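Local coordinates for protein toxin PAU_02230 (PDB 6HV6) that is a toxin of the insect and human pathogen Photorhabdus asymbiotica, known as PaTox, whose modelled part combines long helices with an antiparallel sheet, at residues 117-120 and 121-124; 153-156 and 157-161. The protein carries 1 engineered substitution. One frame throughout, in Å; residues are numbered along the deposited sequence.

Contact 1 of 2, residues 117-120 and 121-124; sequences YNAP and QYDN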
loop_
_atom_site.group_PDB
_atom_site.type_symbol
_atom_site.label_atom_id
_atom_site.label_comp_id
_atom_site.label_asym_id
_atom_site.label_seq_id
_atom_site.Cartn_x
_atom_site.Cartn_y
_atom_site.Cartn_z
ATOM N N TYR A 117 20.838 -2.723 -18.382
ATOM C CA TYR A 117 20.919 -4.120 -18.005
ATOM C C TYR A 117 20.760 -5.053 -19.190
ATOM O O TYR A 117 20.975 -6.254 -19.031
ATOM C CB TYR A 117 19.868 -4.454 -16.948
ATOM C CG TYR A 117 18.441 -4.340 -17.423
ATOM C CD1 TYR A 117 17.757 -3.127 -17.348
ATOM C CD2 TYR A 117 17.759 -5.445 -17.911
ATOM C CE1 TYR A 117 16.456 -3.015 -17.766
ATOM C CE2 TYR A 117 16.444 -5.340 -18.338
ATOM C CZ TYR A 117 15.804 -4.116 -18.257
ATOM O OH TYR A 117 14.505 -3.982 -18.670
ATOM N N ASN A 118 20.397 -4.544 -20.368
ATOM C CA ASN A 118 20.420 -5.369 -21.567
ATOM C C ASN A 118 21.622 -5.081 -22.450
ATOM O O ASN A 118 21.629 -5.473 -23.622
ATOM C CB ASN A 118 19.121 -5.203 -22.343
ATOM C CG ASN A 118 17.990 -5.979 -21.716
ATOM O OD1 ASN A 118 18.182 -7.099 -21.232
ATOM N ND2 ASN A 118 16.814 -5.379 -21.685
ATOM N N ALA A 119 22.645 -4.420 -21.911
ATOM C CA ALA A 119 23.907 -4.297 -22.630
ATOM C C ALA A 119 24.377 -5.686 -23.058
ATOM O O ALA A 119 24.461 -6.592 -22.222
ATOM C CB ALA A 119 24.973 -3.637 -21.754
ATOM N N PRO A 120 24.653 -5.899 -24.350
ATOM C CA PRO A 120 24.959 -7.258 -24.820
ATOM C C PRO A 120 26.176 -7.880 -24.172
ATOM O O PRO A 120 26.276 -9.113 -24.136
ATOM C CB PRO A 120 25.176 -7.055 -26.329
ATOM C CG PRO A 120 24.292 -5.892 -26.658
ATOM C CD PRO A 120 24.427 -4.968 -25.474
ATOM N N GLN A 121 27.116 -7.087 -23.671
ATOM C CA GLN A 121 28.237 -7.749 -23.024
ATOM C C GLN A 121 27.823 -8.488 -21.755
ATOM O O GLN A 121 28.667 -9.142 -21.147
ATOM C CB GLN A 121 29.355 -6.741 -22.729
ATOM C CG GLN A 121 28.935 -5.534 -21.929
ATOM C CD GLN A 121 28.556 -4.341 -22.788
ATOM O OE1 GLN A 121 27.671 -4.420 -23.647
ATOM N NE2 GLN A 121 29.221 -3.217 -22.548
ATOM N N TYR A 122 26.554 -8.435 -21.348
ATOM C CA TYR A 122 26.085 -9.236 -20.223
ATOM C C TYR A 122 25.108 -10.320 -20.648
ATOM O O TYR A 122 24.426 -10.897 -19.788
ATOM C CB TYR A 122 25.466 -8.329 -19.168
ATOM C CG TYR A 122 26.479 -7.320 -18.708
ATOM C CD1 TYR A 122 27.385 -7.636 -17.704
ATOM C CD2 TYR A 122 26.568 -6.077 -19.306
ATOM C CE1 TYR A 122 28.330 -6.725 -17.290
ATOM C CE2 TYR A 122 27.520 -5.150 -18.888
ATOM C CZ TYR A 122 28.402 -5.494 -17.887
ATOM O OH TYR A 122 29.349 -4.602 -17.452
ATOM N N ASP A 123 25.046 -10.621 -21.953
ATOM C CA ASP A 123 24.080 -11.583 -22.464
ATOM C C ASP A 123 24.243 -12.946 -21.813
ATOM O O ASP A 123 23.291 -13.731 -21.775
ATOM C CB ASP A 123 24.233 -11.736 -23.972
ATOM C CG ASP A 123 23.607 -10.590 -24.752
ATOM O OD1 ASP A 123 22.752 -9.859 -24.208
ATOM O OD2 ASP A 123 23.970 -10.447 -25.922
ATOM N N ASN A 124 25.444 -13.261 -21.332
ATOM C CA ASN A 124 25.649 -14.561 -20.703
ATOM C C ASN A 124 24.769 -14.745 -19.475
ATOM O O ASN A 124 24.525 -15.884 -19.065
ATOM C CB ASN A 124 27.117 -14.729 -20.314
ATOM C CG ASN A 124 27.480 -13.921 -19.083
ATOM O OD1 ASN A 124 27.675 -12.711 -19.156
ATOM N ND2 ASN A 124 27.550 -14.589 -17.935
HETATM O O HOH W 1 21.162 -7.774 -25.002
HETATM O O HOH W 2 22.484 -8.457 -21.729
#
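The ring of Tyr122 meets Ala119 with its edge, at the end of a short 3-10 turn in the loop between helices 101-115 and 130-138. The methyl CB of Ala119 lies in the plane of the ring, 3.8 Å from CD2 of Tyr122. The carbonyl O of Ala119 sits at the same edge, near the ring plane. The Tyr122 side chain also touches Thr145, Thr146 and Val149 of helix 144-176. Two successive i to i+3 backbone bonds close the turn. Tyr122 N donates to Ala119 O at 2.9 Å with an N-H...O angle of 163°. Asp123 N donates to Pro120 O, but from above the carbonyl plane rather than on a lone pair. Gln121 bends its chain at chi2 (-94°) and turns back on the turn. Its OE1 comes within 3.4 Å of Ala119 CB, so this amide end touches the methyl through its oxygen. The carboxylate of Asp123 lies against Pro120, with Asp123 OD2 3.6 Å from Pro120 CB, and its OD1 also takes two waters. One water joins Asp123 OD1 to Asn118 O, and a second donates to Ala119 O at 2.8 Å and to Asp123 OD1 at 2.9 Å.

Contact 2 of 2, residues 153-156 and 157-161; sequences KMNE and SIKDI. With EDO (1,2-ethanediol), chain C.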
loop_
_atom_site.group_PDB
_atom_site.type_symbol
_atom_site.label_atom_id
_atom_site.label_comp_id
_atom_site.label_asym_id
_atom_site.label_seq_id
_atom_site.Cartn_x
_atom_site.Cartn_y
_atom_site.Cartn_z
ATOM N N LYS A 153 18.242 -7.116 -14.580
ATOM C CA LYS A 153 17.678 -8.310 -15.212
ATOM C C LYS A 153 16.710 -9.046 -14.295
ATOM O O LYS A 153 15.785 -9.710 -14.782
ATOM C CB LYS A 153 18.808 -9.254 -15.652
ATOM C CG LYS A 153 19.630 -8.734 -16.855
ATOM C CD LYS A 153 20.723 -9.752 -17.284
ATOM C CE LYS A 153 21.503 -9.225 -18.488
ATOM N NZ LYS A 153 20.665 -9.040 -19.718
ATOM N N MET A 154 16.909 -8.958 -12.979
ATOM C CA MET A 154 16.047 -9.599 -11.992
ATOM C C MET A 154 14.857 -8.747 -11.566
ATOM O O MET A 154 14.039 -9.216 -10.767
ATOM C CB MET A 154 16.853 -9.951 -10.742
ATOM C CG MET A 154 17.814 -11.133 -10.955
ATOM S SD MET A 154 18.610 -11.547 -9.395
ATOM C CE MET A 154 19.966 -10.391 -9.336
ATOM N N ASN A 155 14.743 -7.516 -12.068
ATOM C CA ASN A 155 13.806 -6.566 -11.470
ATOM C C ASN A 155 12.362 -7.064 -11.510
ATOM O O ASN A 155 11.611 -6.903 -10.538
ATOM C CB ASN A 155 13.922 -5.210 -12.158
ATOM C CG ASN A 155 13.195 -4.124 -11.382
ATOM O OD1 ASN A 155 13.527 -3.842 -10.233
ATOM N ND2 ASN A 155 12.186 -3.532 -11.999
ATOM N N GLU A 156 11.939 -7.657 -12.619
ATOM C CA GLU A 156 10.563 -8.137 -12.676
ATOM C C GLU A 156 10.354 -9.309 -11.727
ATOM O O GLU A 156 9.315 -9.403 -11.069
ATOM C CB GLU A 156 10.196 -8.525 -14.109
ATOM C CG GLU A 156 10.067 -7.326 -15.057
ATOM C CD GLU A 156 9.161 -6.223 -14.512
ATOM O OE1 GLU A 156 8.065 -6.532 -14.010
ATOM O OE2 GLU A 156 9.554 -5.038 -14.573
ATOM N N SER A 157 11.336 -10.216 -11.637
ATOM C CA SER A 157 11.220 -11.326 -10.695
ATOM C C SER A 157 11.143 -10.827 -9.262
ATOM O O SER A 157 10.340 -11.327 -8.464
ATOM C CB SER A 157 12.395 -12.281 -10.862
ATOM O OG SER A 157 12.276 -12.936 -12.098
ATOM N N ILE A 158 11.961 -9.835 -8.917
ATOM C CA ILE A 158 11.942 -9.321 -7.555
ATOM C C ILE A 158 10.595 -8.676 -7.248
ATOM O O ILE A 158 10.038 -8.847 -6.153
ATOM C CB ILE A 158 13.110 -8.346 -7.348
ATOM C CG1 ILE A 158 14.432 -9.119 -7.434
ATOM C CG2 ILE A 158 12.967 -7.619 -6.013
ATOM C CD1 ILE A 158 15.649 -8.246 -7.400
ATOM N N LYS A 159 10.041 -7.943 -8.219
ATOM C CA LYS A 159 8.707 -7.369 -8.054
ATOM C C LYS A 159 7.655 -8.458 -7.849
ATOM O O LYS A 159 6.764 -8.318 -7.005
ATOM C CB LYS A 159 8.360 -6.500 -9.264
ATOM C CG LYS A 159 9.011 -5.123 -9.237
ATOM C CD LYS A 159 9.022 -4.467 -10.618
ATOM C CE LYS A 159 7.646 -4.002 -11.031
ATOM N NZ LYS A 159 7.228 -2.749 -10.324
ATOM N N ASP A 160 7.748 -9.557 -8.600
ATOM C CA ASP A 160 6.800 -10.655 -8.406
ATOM C C ASP A 160 6.952 -11.283 -7.022
ATOM O O ASP A 160 5.956 -11.639 -6.380
ATOM C CB ASP A 160 6.987 -11.721 -9.485
ATOM C CG ASP A 160 6.389 -11.320 -10.823
ATOM O OD1 ASP A 160 5.612 -10.342 -10.882
ATOM O OD2 ASP A 160 6.707 -11.995 -11.827
ATOM N N ILE A 161 8.189 -11.443 -6.557
ATOM C CA ILE A 161 8.419 -11.986 -5.221
ATOM C C ILE A 161 7.791 -11.076 -4.170
ATOM O O ILE A 161 7.049 -11.528 -3.289
ATOM C CB ILE A 161 9.927 -12.189 -4.995
ATOM C CG1 ILE A 161 10.412 -13.384 -5.826
ATOM C CG2 ILE A 161 10.266 -12.350 -3.513
ATOM C CD1 ILE A 161 11.883 -13.603 -5.758
HETATM C C1 EDO C . 9.136 -13.842 -12.134
HETATM O O1 EDO C . 8.013 -13.644 -12.999
HETATM C C2 EDO C . 9.565 -15.302 -12.156
HETATM O O2 EDO C . 10.850 -15.412 -11.532
HETATM O O HOH W 3 13.229 -10.337 -13.922
#
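Met154 and Ile158 touch one turn apart on the long helix 144-176, with Met154 CB 3.9 Å from Ile158 CD1. Ile158 reaches back this way because CG1 stands beside its backbone N (chi1 -67°) and CD1 extends from it. The same pair is joined through the backbone, where the carbonyl O of Met154 takes the N-H of Ile158, with N and O 2.9 Å apart. At the preceding step of the ladder, Lys153 O reaches Ser157 N through a water. The water donates to the carbonyl O of Lys153 at 2.8 Å and accepts from Ser157 N at 3.0 Å. It therefore stands in for a direct i to i+4 bond at this step. At Asn155, the carbonyl accepts Lys159 N. The side-chain amide carries its ND2 to 3.6 Å from Lys159 CD, a contact with the aliphatic part of the lysine. Glu156 bends at chi2 (-51°) and runs alongside Lys159. Its OE1 is 3.9 Å from Lys159 CE, while the charged ends stay apart, so any attraction between them is probably modest. Glu156 O accepts Asp160 N. On the face of Ser157 and Asp160, a 1,2-ethanediol, probably from the crystallisation liquor, spans one turn. Its O2 hydrogen-bonds Ser157 OG at 2.9 Å, but its O1 is modelled so close to Asp160 OD2 that this second bond is doubtful. Met154 packs on Leu130, Lys133 and Ile134 of helix 130-138, and Ser157 also touches Leu130. Met154 and Ile158 both meet Met86 of helix 80-93, and Ile161 continues that side onto Phe83.

In the fold
Both contacts are local and lie at the surface, each with one buried residue among those touching: Ala119 in contact 1 and Met154 in contact 2. Their centres are about 17 Å apart. Contact 1 is farther from the centre of the chain, about 34 Å against 18 Å. It is a loop turn with i to i+3 bonds, whereas contact 2 is a helix with an i to i+4 ladder. Water bridges a side-chain carboxylate to backbone in the first, and backbone to backbone in the second. Helix 144-176 links them: it carries contact 2 and also touches the loop of contact 1. Lys153 NZ is one polar tie between them, hydrogen-bonding Tyr117 O and also Asn126 OD1.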